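Local coordinates for protein 2-phospho-L-lactate guanylyltransferase (Methanosarcina mazei, PDB 2I5E) that probably catalyses the condensation of (2S)-2-phospholactate with GTP to form (2S)-lactyl-2-diphospho-5'-guanosine, a step in coenzyme F420 biosynthesis, at residues R5-Y10 with D52-S57; P56-L61 with V69-K74; L34-V39 with V94-P99. One frame throughout, in Å; residues are numbered along the deposited sequence.

Contact 1 (R5-Y10 with D52-S57); sequences RAVIPY and DILSPS. With TRS (2-amino-2-hydroxymethyl-propane-1,3-diol), chain D.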
ATOM      1  N   ARG A   5      -6.393  25.635  -2.235  1.00 50.17           N
ATOM      2  CA  ARG A   5      -6.221  25.272  -3.640  1.00 46.72           C
ATOM      3  C   ARG A   5      -5.673  23.813  -3.834  1.00 43.18           C
ATOM      4  O   ARG A   5      -5.024  23.244  -2.973  1.00 40.40           O
ATOM      5  CB  ARG A   5      -5.357  26.310  -4.354  1.00 45.32           C
ATOM      6  CG  ARG A   5      -4.041  26.453  -3.750  1.00 46.65           C
ATOM      7  CD  ARG A   5      -3.595  27.876  -3.689  1.00 55.77           C
ATOM      8  NE  ARG A   5      -3.118  28.385  -4.974  1.00 64.40           N
ATOM      9  CZ  ARG A   5      -3.597  29.479  -5.560  1.00 69.39           C
ATOM     10  NH1 ARG A   5      -4.566  30.166  -4.973  1.00 70.30           N
ATOM     11  NH2 ARG A   5      -3.100  29.899  -6.724  1.00 72.24           N
ATOM     12  N   ALA A   6      -6.008  23.213  -4.958  1.00 40.38           N
ATOM     13  CA  ALA A   6      -5.477  21.904  -5.252  1.00 37.14           C
ATOM     14  C   ALA A   6      -4.934  21.978  -6.648  1.00 35.31           C
ATOM     15  O   ALA A   6      -5.641  22.497  -7.508  1.00 34.08           O
ATOM     16  CB  ALA A   6      -6.537  20.792  -5.107  1.00 36.61           C
ATOM     17  N   VAL A   7      -3.730  21.385  -6.845  1.00 32.10           N
ATOM     18  CA  VAL A   7      -2.969  21.318  -8.102  1.00 30.43           C
ATOM     19  C   VAL A   7      -2.606  19.848  -8.438  1.00 30.74           C
ATOM     20  O   VAL A   7      -2.306  19.013  -7.527  1.00 29.46           O
ATOM     21  CB  VAL A   7      -1.724  22.259  -8.028  1.00 29.87           C
ATOM     22  CG1 VAL A   7      -0.622  21.776  -7.091  1.00 27.56           C
ATOM     23  CG2 VAL A   7      -1.141  22.611  -9.356  1.00 30.38           C
ATOM     24  N   ILE A   8      -2.715  19.531  -9.720  1.00 29.40           N
ATOM     25  CA  ILE A   8      -2.419  18.220 -10.289  1.00 31.41           C
ATOM     26  C   ILE A   8      -1.402  18.458 -11.387  1.00 30.99           C
ATOM     27  O   ILE A   8      -1.708  19.047 -12.355  1.00 32.82           O
ATOM     28  CB  ILE A   8      -3.670  17.505 -10.972  1.00 31.89           C
ATOM     29  CG1 ILE A   8      -4.871  17.295 -10.005  1.00 32.47           C
ATOM     30  CG2 ILE A   8      -3.306  16.189 -11.613  1.00 25.39           C
ATOM     31  CD1 ILE A   8      -6.167  17.201 -10.764  1.00 34.38           C
ATOM     32  N   PRO A   9      -0.152  18.082 -11.165  1.00 32.03           N
ATOM     33  CA  PRO A   9       0.906  18.003 -12.203  1.00 32.62           C
ATOM     34  C   PRO A   9       0.526  16.955 -13.258  1.00 33.30           C
ATOM     35  O   PRO A   9       0.202  15.802 -12.926  1.00 35.14           O
ATOM     36  CB  PRO A   9       2.151  17.567 -11.388  1.00 33.64           C
ATOM     37  CG  PRO A   9       1.622  17.013 -10.064  1.00 31.19           C
ATOM     38  CD  PRO A   9       0.287  17.671  -9.814  1.00 29.64           C
ATOM     39  N   TYR A  10       0.478  17.329 -14.518  1.00 33.79           N
ATOM     40  CA  TYR A  10      -0.020  16.417 -15.556  1.00 33.27           C
ATOM     41  C   TYR A  10       0.643  16.710 -16.919  1.00 34.84           C
ATOM     42  O   TYR A  10       0.741  17.863 -17.336  1.00 35.70           O
ATOM     43  CB  TYR A  10      -1.535  16.569 -15.705  1.00 32.97           C
ATOM     44  CG  TYR A  10      -2.163  15.691 -16.735  1.00 33.40           C
ATOM     45  CD1 TYR A  10      -2.180  14.274 -16.571  1.00 27.88           C
ATOM     46  CD2 TYR A  10      -2.763  16.245 -17.899  1.00 32.41           C
ATOM     47  CE1 TYR A  10      -2.742  13.451 -17.494  1.00 30.65           C
ATOM     48  CE2 TYR A  10      -3.346  15.399 -18.845  1.00 31.50           C
ATOM     49  CZ  TYR A  10      -3.343  14.007 -18.611  1.00 32.62           C
ATOM     50  OH  TYR A  10      -3.886  13.160 -19.497  1.00 34.90           O
ATOM     51  N   ASP A  52      -6.517  23.241 -10.013  1.00 38.23           N
ATOM     52  CA  ASP A  52      -5.652  23.603 -11.125  1.00 37.73           C
ATOM     53  C   ASP A  52      -4.948  22.360 -11.714  1.00 37.69           C
ATOM     54  O   ASP A  52      -4.616  21.382 -10.986  1.00 38.62           O
ATOM     55  CB  ASP A  52      -4.617  24.595 -10.596  1.00 37.23           C
ATOM     56  CG  ASP A  52      -5.271  25.781  -9.870  1.00 41.06           C
ATOM     57  OD1 ASP A  52      -6.243  26.326 -10.419  1.00 36.67           O
ATOM     58  OD2 ASP A  52      -4.821  26.164  -8.774  1.00 39.19           O
ATOM     59  N   ILE A  53      -4.648  22.372 -12.998  1.00 35.90           N
ATOM     60  CA  ILE A  53      -3.911  21.259 -13.553  1.00 35.66           C
ATOM     61  C   ILE A  53      -2.689  21.932 -14.000  1.00 35.73           C
ATOM     62  O   ILE A  53      -2.813  22.899 -14.673  1.00 38.03           O
ATOM     63  CB  ILE A  53      -4.660  20.689 -14.729  1.00 35.90           C
ATOM     64  CG1 ILE A  53      -5.957  20.067 -14.252  1.00 36.63           C
ATOM     65  CG2 ILE A  53      -3.822  19.700 -15.441  1.00 37.17           C
ATOM     66  CD1 ILE A  53      -6.823  19.666 -15.362  1.00 43.26           C
ATOM     67  N   LEU A  54      -1.495  21.496 -13.627  1.00 33.82           N
ATOM     68  CA  LEU A  54      -0.299  22.216 -14.044  1.00 34.66           C
ATOM     69  C   LEU A  54       0.457  21.342 -15.055  1.00 35.78           C
ATOM     70  O   LEU A  54       0.978  20.253 -14.726  1.00 36.38           O
ATOM     71  CB  LEU A  54       0.512  22.522 -12.778  1.00 34.95           C
ATOM     72  CG  LEU A  54       1.801  23.324 -12.848  1.00 37.06           C
ATOM     73  CD1 LEU A  54       1.420  24.805 -13.047  1.00 34.59           C
ATOM     74  CD2 LEU A  54       2.473  23.099 -11.539  1.00 31.60           C
ATOM     75  N   SER A  55       0.459  21.795 -16.295  1.00 36.55           N
ATOM     76  CA  SER A  55       0.822  21.036 -17.475  1.00 39.10           C
ATOM     77  C   SER A  55       1.731  21.913 -18.367  1.00 42.15           C
ATOM     78  O   SER A  55       1.541  23.172 -18.407  1.00 43.46           O
ATOM     79  CB  SER A  55      -0.462  20.728 -18.203  1.00 37.67           C
ATOM     80  OG  SER A  55      -0.231  20.225 -19.481  1.00 38.85           O
ATOM     81  N   PRO A  56       2.725  21.304 -19.039  1.00 42.90           N
ATOM     82  CA  PRO A  56       3.677  22.100 -19.864  1.00 43.96           C
ATOM     83  C   PRO A  56       3.137  22.490 -21.245  1.00 44.34           C
ATOM     84  O   PRO A  56       3.739  23.324 -21.958  1.00 43.85           O
ATOM     85  CB  PRO A  56       4.900  21.184 -19.976  1.00 42.88           C
ATOM     86  CG  PRO A  56       4.337  19.756 -19.953  1.00 44.29           C
ATOM     87  CD  PRO A  56       3.040  19.856 -19.054  1.00 43.64           C
ATOM     88  N   SER A  57       1.991  21.892 -21.590  1.00 46.22           N
ATOM     89  CA  SER A  57       1.212  22.193 -22.798  1.00 45.98           C
ATOM     90  C   SER A  57      -0.271  21.936 -22.620  1.00 47.01           C
ATOM     91  O   SER A  57      -0.705  21.106 -21.774  1.00 47.77           O
ATOM     92  CB  SER A  57       1.678  21.310 -23.973  1.00 46.91           C
ATOM     93  OG  SER A  57       0.763  20.283 -24.254  1.00 45.93           O
TER
HETATM   94  C   TRS D 304       4.805  20.778 -14.707  1.00 45.76           C
HETATM   95  C1  TRS D 304       3.887  19.991 -13.804  1.00 43.57           C
HETATM   96  C2  TRS D 304       3.995  21.681 -15.615  1.00 45.16           C
HETATM   97  C3  TRS D 304       5.626  19.781 -15.531  1.00 47.10           C
HETATM   98  N   TRS D 304       5.632  21.535 -13.766  1.00 48.23           N
HETATM   99  O1  TRS D 304       3.206  19.169 -14.693  1.00 40.58           O
HETATM  100  O2  TRS D 304       4.589  21.480 -16.853  1.00 51.14           O
HETATM  101  O3  TRS D 304       6.826  20.262 -16.033  1.00 44.67           O
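V7 meets L54 obliquely on one face of the sheet: V7 CG2 comes within 3.8 Å of L54 CB. That branch is anti to the backbone N of V7, while CG1 takes the position between N and the carbonyl carbon. D52 and P9 share this face. The D52 carboxylate is engaged outside the pair, OD1 in a salt bridge with R68 and OD2 in a hydrogen bond with Y83. The R5 guanidinium is close only as a charge: R5 NH2 is 4.6 Å from D52 OD2, too far for a salt bridge, and the oxygen lies well out of the guanidinium plane. I8 and I53 point to the other face, toward helix 25-45, where I53 CG2 lies 3.9 Å from Y10 CB. Helix 25-45 joins these two parallel strands, so strand 5-9, the helix and strand 50-55 make a beta-alpha-beta crossover, the Rossmann-like unit of GT-A-type nucleotidyltransferases. Four backbone bonds hold the strands in register. D52 N gives a nearly straight one to A6 O (2.8 Å, 169°), and I8 N donates to D52 O at 2.9 Å. Farther on, L54 N reaches I8 O at 2.8 Å. The last bond runs from Y10 N to L54 O (3.0 Å). There Y10 N has a second, weak partner in O1 of a bound Tris molecule, probably from the crystallisation liquor, whose carbons C1 and C2 pack against L54 CG.

Contact 2 (P56-L61 with V69-K74); sequences PSVYGL and VLLDEK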
ATOM      1  N   PRO A  56       2.725  21.304 -19.039  1.00 42.90           N
ATOM      2  CA  PRO A  56       3.677  22.100 -19.864  1.00 43.96           C
ATOM      3  C   PRO A  56       3.137  22.490 -21.245  1.00 44.34           C
ATOM      4  O   PRO A  56       3.739  23.324 -21.958  1.00 43.85           O
ATOM      5  CB  PRO A  56       4.900  21.184 -19.976  1.00 42.88           C
ATOM      6  CG  PRO A  56       4.337  19.756 -19.953  1.00 44.29           C
ATOM      7  CD  PRO A  56       3.040  19.856 -19.054  1.00 43.64           C
ATOM      8  N   SER A  57       1.991  21.892 -21.590  1.00 46.22           N
ATOM      9  CA  SER A  57       1.212  22.193 -22.798  1.00 45.98           C
ATOM     10  C   SER A  57      -0.271  21.936 -22.620  1.00 47.01           C
ATOM     11  O   SER A  57      -0.705  21.106 -21.774  1.00 47.77           O
ATOM     12  CB  SER A  57       1.678  21.310 -23.973  1.00 46.91           C
ATOM     13  OG  SER A  57       0.763  20.283 -24.254  1.00 45.93           O
ATOM     14  N   VAL A  58      -1.050  22.583 -23.466  1.00 45.51           N
ATOM     15  CA  VAL A  58      -2.457  22.352 -23.646  1.00 45.51           C
ATOM     16  C   VAL A  58      -2.894  20.972 -24.130  1.00 44.85           C
ATOM     17  O   VAL A  58      -4.036  20.596 -24.038  1.00 45.46           O
ATOM     18  CB  VAL A  58      -3.007  23.373 -24.633  1.00 47.28           C
ATOM     19  CG1 VAL A  58      -3.588  24.530 -23.918  1.00 47.57           C
ATOM     20  CG2 VAL A  58      -1.939  23.819 -25.578  1.00 48.56           C
ATOM     21  N   TYR A  59      -1.971  20.238 -24.678  1.00 44.75           N
ATOM     22  CA  TYR A  59      -2.215  18.943 -25.247  1.00 46.08           C
ATOM     23  C   TYR A  59      -2.983  18.039 -24.273  1.00 46.55           C
ATOM     24  O   TYR A  59      -2.477  17.675 -23.189  1.00 44.95           O
ATOM     25  CB  TYR A  59      -0.855  18.295 -25.610  1.00 47.21           C
ATOM     26  CG  TYR A  59      -1.019  16.938 -26.243  1.00 49.88           C
ATOM     27  CD1 TYR A  59      -1.482  16.810 -27.539  1.00 51.20           C
ATOM     28  CD2 TYR A  59      -0.732  15.775 -25.534  1.00 52.73           C
ATOM     29  CE1 TYR A  59      -1.668  15.557 -28.128  1.00 52.16           C
ATOM     30  CE2 TYR A  59      -0.912  14.516 -26.124  1.00 53.74           C
ATOM     31  CZ  TYR A  59      -1.372  14.423 -27.421  1.00 51.50           C
ATOM     32  OH  TYR A  59      -1.527  13.198 -28.030  1.00 52.87           O
ATOM     33  N   GLY A  60      -4.212  17.702 -24.646  1.00 47.01           N
ATOM     34  CA  GLY A  60      -5.033  16.756 -23.865  1.00 48.04           C
ATOM     35  C   GLY A  60      -5.916  17.529 -22.922  1.00 49.13           C
ATOM     36  O   GLY A  60      -6.728  16.972 -22.191  1.00 48.30           O
ATOM     37  N   LEU A  61      -5.738  18.846 -22.945  1.00 50.85           N
ATOM     38  CA  LEU A  61      -6.450  19.723 -22.031  1.00 52.11           C
ATOM     39  C   LEU A  61      -7.227  20.803 -22.812  1.00 55.14           C
ATOM     40  O   LEU A  61      -7.802  21.766 -22.219  1.00 55.42           O
ATOM     41  CB  LEU A  61      -5.435  20.344 -21.071  1.00 50.47           C
ATOM     42  CG  LEU A  61      -4.733  19.352 -20.142  1.00 44.24           C
ATOM     43  CD1 LEU A  61      -3.564  20.025 -19.568  1.00 39.52           C
ATOM     44  CD2 LEU A  61      -5.661  18.810 -19.085  1.00 37.54           C
ATOM     45  N   VAL A  69      -6.687  25.233 -16.294  1.00 44.57           N
ATOM     46  CA  VAL A  69      -5.525  24.658 -16.846  1.00 45.02           C
ATOM     47  C   VAL A  69      -4.499  25.735 -16.691  1.00 45.81           C
ATOM     48  O   VAL A  69      -4.736  26.872 -17.072  1.00 46.13           O
ATOM     49  CB  VAL A  69      -5.684  24.238 -18.342  1.00 45.29           C
ATOM     50  CG1 VAL A  69      -4.354  23.938 -18.953  1.00 44.12           C
ATOM     51  CG2 VAL A  69      -6.615  22.982 -18.518  1.00 43.80           C
ATOM     52  N   LEU A  70      -3.361  25.393 -16.109  1.00 44.68           N
ATOM     53  CA  LEU A  70      -2.305  26.345 -15.840  1.00 43.73           C
ATOM     54  C   LEU A  70      -1.089  25.791 -16.542  1.00 43.89           C
ATOM     55  O   LEU A  70      -0.719  24.640 -16.325  1.00 43.16           O
ATOM     56  CB  LEU A  70      -2.036  26.401 -14.340  1.00 44.84           C
ATOM     57  CG  LEU A  70      -2.706  27.372 -13.382  1.00 42.97           C
ATOM     58  CD1 LEU A  70      -4.062  26.951 -13.199  1.00 43.28           C
ATOM     59  CD2 LEU A  70      -1.957  27.216 -12.128  1.00 42.88           C
ATOM     60  N   LEU A  71      -0.440  26.592 -17.350  1.00 43.12           N
ATOM     61  CA  LEU A  71       0.646  26.102 -18.156  1.00 44.37           C
ATOM     62  C   LEU A  71       1.982  26.574 -17.658  1.00 44.03           C
ATOM     63  O   LEU A  71       2.172  27.715 -17.386  1.00 43.82           O
ATOM     64  CB  LEU A  71       0.481  26.513 -19.606  1.00 46.13           C
ATOM     65  CG  LEU A  71      -0.798  26.192 -20.363  1.00 45.37           C
ATOM     66  CD1 LEU A  71      -0.774  26.826 -21.674  1.00 45.37           C
ATOM     67  CD2 LEU A  71      -0.992  24.749 -20.500  1.00 45.49           C
ATOM     68  N   ASP A  72       2.909  25.656 -17.552  1.00 43.48           N
ATOM     69  CA  ASP A  72       4.197  25.975 -17.093  1.00 43.98           C
ATOM     70  C   ASP A  72       5.112  24.951 -17.694  1.00 44.71           C
ATOM     71  O   ASP A  72       5.109  23.786 -17.334  1.00 45.20           O
ATOM     72  CB  ASP A  72       4.233  25.964 -15.551  1.00 42.80           C
ATOM     73  CG  ASP A  72       5.554  26.482 -15.001  1.00 44.06           C
ATOM     74  OD1 ASP A  72       6.557  26.463 -15.734  1.00 44.61           O
ATOM     75  OD2 ASP A  72       5.593  26.942 -13.852  1.00 43.17           O
ATOM     76  N   GLU A  73       5.904  25.388 -18.643  1.00 46.40           N
ATOM     77  CA  GLU A  73       6.892  24.518 -19.257  1.00 47.48           C
ATOM     78  C   GLU A  73       8.095  24.143 -18.368  1.00 46.44           C
ATOM     79  O   GLU A  73       8.874  23.345 -18.794  1.00 45.90           O
ATOM     80  CB  GLU A  73       7.394  25.163 -20.519  1.00 47.64           C
ATOM     81  CG  GLU A  73       6.253  25.866 -21.305  1.00 53.61           C
ATOM     82  CD  GLU A  73       6.829  26.652 -22.478  1.00 58.06           C
ATOM     83  OE1 GLU A  73       6.462  27.859 -22.601  1.00 59.74           O
ATOM     84  OE2 GLU A  73       7.669  26.056 -23.226  1.00 48.20           O
ATOM     85  N   LYS A  74       8.270  24.691 -17.170  1.00 47.68           N
ATOM     86  CA  LYS A  74       9.470  24.268 -16.352  1.00 49.36           C
ATOM     87  C   LYS A  74       9.325  22.847 -15.767  1.00 49.64           C
ATOM     88  O   LYS A  74       8.209  22.304 -15.740  1.00 49.16           O
ATOM     89  CB  LYS A  74       9.801  25.226 -15.192  1.00 50.25           C
ATOM     90  CG  LYS A  74       9.279  26.655 -15.237  1.00 56.82           C
ATOM     91  CD  LYS A  74      10.353  27.725 -15.606  1.00 60.76           C
ATOM     92  CE  LYS A  74      11.083  27.386 -16.948  1.00 61.56           C
ATOM     93  NZ  LYS A  74      12.335  28.204 -17.113  1.00 59.52           N
TER
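L61 N donates to V58 O at 2.7 Å, closing a type II beta turn that passes through G60 at positive phi (94°) and sets L61 against V69. The two side chains cross, with L61 CB 3.9 Å from V69 CG2 and L61 CD1 4.0 Å from V69 CG1. No hydrogen bond joins the two segments; the remaining contacts are made largely by aliphatic groups. L71 puts its CD2 methyl on the peptide between S57 and V58, 3.6 Å from S57 C. Its CG sits anti to the carbonyl carbon (chi1 -54°), which sends the branched end toward the loop, where CD1 also faces V58 CG1 at 4.3 Å. Farther along, D72 O accepts a hydrogen bond from O2 of the bound Tris molecule, and P56 CA makes a CA-H...O contact with it at 3.4 Å. The E73 side chain runs past the neighbouring carbonyl, its CG 3.6 Å from P56 O. The loop packs beside strand 68-71, the outermost strand of the main sheet within this chain. L61 also packs on I53 and S55 of strand 50-55 and reaches L36 of helix 25-45, while L70 touches Y83 and D72 touches A79 of helix 76-86.

Contact 3 (L34-V39 with V94-P99); sequences LMLNQV and VMADLP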
ATOM      1  N   LEU A  34      -7.885   9.175 -18.680  1.00 33.74           N
ATOM      2  CA  LEU A  34      -8.995   8.616 -17.798  1.00 34.43           C
ATOM      3  C   LEU A  34      -8.645   8.751 -16.303  1.00 33.03           C
ATOM      4  O   LEU A  34      -9.503   9.086 -15.493  1.00 32.23           O
ATOM      5  CB  LEU A  34      -9.353   7.153 -18.153  1.00 31.37           C
ATOM      6  CG  LEU A  34      -9.745   6.899 -19.585  1.00 36.69           C
ATOM      7  CD1 LEU A  34      -9.944   5.429 -19.840  1.00 38.55           C
ATOM      8  CD2 LEU A  34     -10.996   7.710 -19.953  1.00 38.04           C
HETATM    9  N   MSE A  35      -7.389   8.483 -15.944  1.00 32.08           N
HETATM   10  CA  MSE A  35      -6.969   8.607 -14.532  1.00 33.21           C
HETATM   11  C   MSE A  35      -7.064  10.021 -14.068  1.00 33.79           C
HETATM   12  O   MSE A  35      -7.575  10.245 -12.986  1.00 37.07           O
HETATM   13  CB  MSE A  35      -5.586   8.045 -14.294  1.00 32.83           C
HETATM   14  CG  MSE A  35      -5.611   6.520 -14.291  1.00 30.08           C
HETATM   15 SE   MSE A  35      -3.969   5.791 -13.610  1.00 40.84          SE
HETATM   16  CE  MSE A  35      -2.609   6.316 -14.965  1.00 34.91           C
ATOM     17  N   LEU A  36      -6.635  10.991 -14.893  1.00 32.40           N
ATOM     18  CA  LEU A  36      -6.753  12.429 -14.534  1.00 31.61           C
ATOM     19  C   LEU A  36      -8.156  12.804 -14.139  1.00 31.33           C
ATOM     20  O   LEU A  36      -8.394  13.521 -13.128  1.00 30.03           O
ATOM     21  CB  LEU A  36      -6.326  13.336 -15.721  1.00 28.78           C
ATOM     22  CG  LEU A  36      -6.335  14.864 -15.532  1.00 33.33           C
ATOM     23  CD1 LEU A  36      -5.297  15.338 -14.453  1.00 34.02           C
ATOM     24  CD2 LEU A  36      -6.186  15.685 -16.907  1.00 30.65           C
ATOM     25  N   ASN A  37      -9.085  12.430 -15.029  1.00 33.02           N
ATOM     26  CA  ASN A  37     -10.483  12.762 -14.869  1.00 35.75           C
ATOM     27  C   ASN A  37     -11.093  12.237 -13.598  1.00 35.31           C
ATOM     28  O   ASN A  37     -11.987  12.868 -13.050  1.00 37.25           O
ATOM     29  CB  ASN A  37     -11.297  12.295 -16.094  1.00 35.11           C
ATOM     30  CG  ASN A  37     -11.066  13.181 -17.254  1.00 37.05           C
ATOM     31  OD1 ASN A  37     -10.804  14.365 -17.078  1.00 40.20           O
ATOM     32  ND2 ASN A  37     -11.092  12.632 -18.439  1.00 41.58           N
ATOM     33  N   GLN A  38     -10.705  11.031 -13.209  1.00 36.34           N
ATOM     34  CA  GLN A  38     -11.156  10.426 -11.972  1.00 36.57           C
ATOM     35  C   GLN A  38     -10.604  11.165 -10.713  1.00 36.05           C
ATOM     36  O   GLN A  38     -11.329  11.388  -9.728  1.00 35.98           O
ATOM     37  CB  GLN A  38     -10.714   8.967 -11.949  1.00 39.12           C
ATOM     38  CG  GLN A  38     -11.474   8.003 -12.943  1.00 44.08           C
ATOM     39  CD  GLN A  38     -11.529   6.626 -12.386  1.00 49.35           C
ATOM     40  OE1 GLN A  38     -10.743   5.737 -12.748  1.00 52.63           O
ATOM     41  NE2 GLN A  38     -12.415   6.446 -11.419  1.00 50.01           N
ATOM     42  N   VAL A  39      -9.314  11.525 -10.746  1.00 34.65           N
ATOM     43  CA  VAL A  39      -8.741  12.443  -9.684  1.00 33.58           C
ATOM     44  C   VAL A  39      -9.441  13.782  -9.551  1.00 33.13           C
ATOM     45  O   VAL A  39      -9.756  14.152  -8.410  1.00 33.86           O
ATOM     46  CB  VAL A  39      -7.227  12.665  -9.850  1.00 32.84           C
ATOM     47  CG1 VAL A  39      -6.666  13.572  -8.770  1.00 31.63           C
ATOM     48  CG2 VAL A  39      -6.546  11.312  -9.948  1.00 28.31           C
ATOM     49  N   VAL A  94      -1.767  16.840  -5.725  1.00 28.05           N
ATOM     50  CA  VAL A  94      -2.131  15.446  -5.877  1.00 28.80           C
ATOM     51  C   VAL A  94      -1.691  14.925  -7.254  1.00 27.19           C
ATOM     52  O   VAL A  94      -2.004  15.511  -8.237  1.00 29.26           O
ATOM     53  CB  VAL A  94      -3.684  15.232  -5.796  1.00 30.14           C
ATOM     54  CG1 VAL A  94      -4.044  13.813  -5.501  1.00 28.05           C
ATOM     55  CG2 VAL A  94      -4.363  16.111  -4.861  1.00 34.47           C
HETATM   56  N   MSE A  95      -1.030  13.773  -7.321  1.00 26.31           N
HETATM   57  CA  MSE A  95      -0.687  13.176  -8.594  1.00 24.20           C
HETATM   58  C   MSE A  95      -1.888  12.750  -9.391  1.00 25.60           C
HETATM   59  O   MSE A  95      -2.864  12.374  -8.824  1.00 22.84           O
HETATM   60  CB  MSE A  95       0.218  12.007  -8.321  1.00 24.95           C
HETATM   61  CG  MSE A  95       1.511  12.532  -7.491  1.00 27.38           C
HETATM   62 SE   MSE A  95       1.960  14.512  -7.663  0.80 44.52          SE
HETATM   63  CE  MSE A  95       2.864  13.723  -8.855  1.00 15.86           C
ATOM     64  N   ALA A  96      -1.739  12.651 -10.723  1.00 28.21           N
ATOM     65  CA  ALA A  96      -2.883  12.356 -11.625  1.00 29.63           C
ATOM     66  C   ALA A  96      -3.089  10.820 -11.808  1.00 30.94           C
ATOM     67  O   ALA A  96      -3.876  10.439 -12.638  1.00 28.80           O
ATOM     68  CB  ALA A  96      -2.594  12.985 -12.941  1.00 29.80           C
ATOM     69  N   ASP A  97      -2.270   9.976 -11.120  1.00 27.54           N
ATOM     70  CA  ASP A  97      -2.242   8.566 -11.319  1.00 27.71           C
ATOM     71  C   ASP A  97      -2.732   7.745 -10.140  1.00 28.09           C
ATOM     72  O   ASP A  97      -2.192   6.653  -9.836  1.00 26.30           O
ATOM     73  CB  ASP A  97      -0.835   8.111 -11.788  1.00 30.13           C
ATOM     74  CG  ASP A  97       0.251   8.447 -10.818  1.00 29.00           C
ATOM     75  OD1 ASP A  97      -0.034   9.121  -9.823  1.00 25.34           O
ATOM     76  OD2 ASP A  97       1.397   7.994 -11.041  1.00 34.87           O
ATOM     77  N   LEU A  98      -3.754   8.294  -9.458  1.00 25.92           N
ATOM     78  CA  LEU A  98      -4.261   7.735  -8.245  1.00 28.91           C
ATOM     79  C   LEU A  98      -5.761   7.364  -8.460  1.00 28.82           C
ATOM     80  O   LEU A  98      -6.604   8.000  -7.909  1.00 26.08           O
ATOM     81  CB  LEU A  98      -4.081   8.781  -7.104  1.00 27.29           C
ATOM     82  CG  LEU A  98      -2.617   9.380  -6.913  1.00 30.38           C
ATOM     83  CD1 LEU A  98      -2.554  10.298  -5.752  1.00 24.27           C
ATOM     84  CD2 LEU A  98      -1.577   8.335  -6.677  1.00 23.15           C
ATOM     85  N   PRO A  99      -6.053   6.330  -9.252  1.00 31.27           N
ATOM     86  CA  PRO A  99      -7.437   5.986  -9.504  1.00 32.96           C
ATOM     87  C   PRO A  99      -8.217   5.326  -8.322  1.00 34.75           C
ATOM     88  O   PRO A  99      -9.431   5.120  -8.441  1.00 36.97           O
ATOM     89  CB  PRO A  99      -7.330   5.087 -10.735  1.00 31.07           C
ATOM     90  CG  PRO A  99      -6.083   4.312 -10.448  1.00 29.03           C
ATOM     91  CD  PRO A  99      -5.149   5.412  -9.994  1.00 32.01           C
TER
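V94, the last residue of strand 91-94, faces V39 on helix 25-45; the two side chains slide past each other in opposite directions, their CG1 atoms 4.2 Å apart. The same V39 methyl, CG1, also lies 4.0 Å from M95 O, whereas the M95 side chain turns away from the helix, onto P9. At A96 the chain comes nearest to the helix. A96 CB touches L36 CD1 at 3.9 Å, and A96 O is directed at the helix, 3.4 Å from M35 CB, with a hydrogen bond to a bound polyether fragment, probably from the crystallisation liquor. D97 offers the helix only its backbone and CB, which lies 4.1 Å from M35 CE; its carboxylate goes to a salt bridge with K16. L98 contributes mainly its carbonyl: CG2 of V39 lies against A96 O and L98 O, 3.9 Å from each, while CG1 faces V94 and M95 O. P99 closes the run. Its ring lies alongside M35, modelled as selenomethionine, with P99 CD 3.8 Å from M35 SE; the bend of the M35 chain at its third torsion (chi3 -66°) then carries CE on to D97. Another side of the P99 ring meets Q38: OE1 stands 4.0 Å from P99 CB and has a weak hydrogen bond to A189 N. No hydrogen bond crosses between 34-39 and 94-99: methyls, a selenium and a proline ring fit against backbone carbonyls, so the pairing rests on shape, and the D97 carboxylate and A96 O find their polar partners outside the two segments, in K16 and the polyether.

Contacts 1 and 3 are buried, contact 3 nearer the centre of the chain, whereas contact 2 lies at the surface. Contact 1 is strand pairing, held by backbone hydrogen bonds; contacts 2 and 3 have none across their segments and depend on apolar packing. Contacts 1 and 2 share P56 and S57, and strand 50-55 continues the sheet to strand 68-71 through I53 O with L70 N and S55 O with D72 N. On its other flank, strand 5-9 pairs with strand 91-94 through V7 O and V94 N, leading to contact 3. L36 joins all three regions from helix 25-45, touching Y10, L61 and A96.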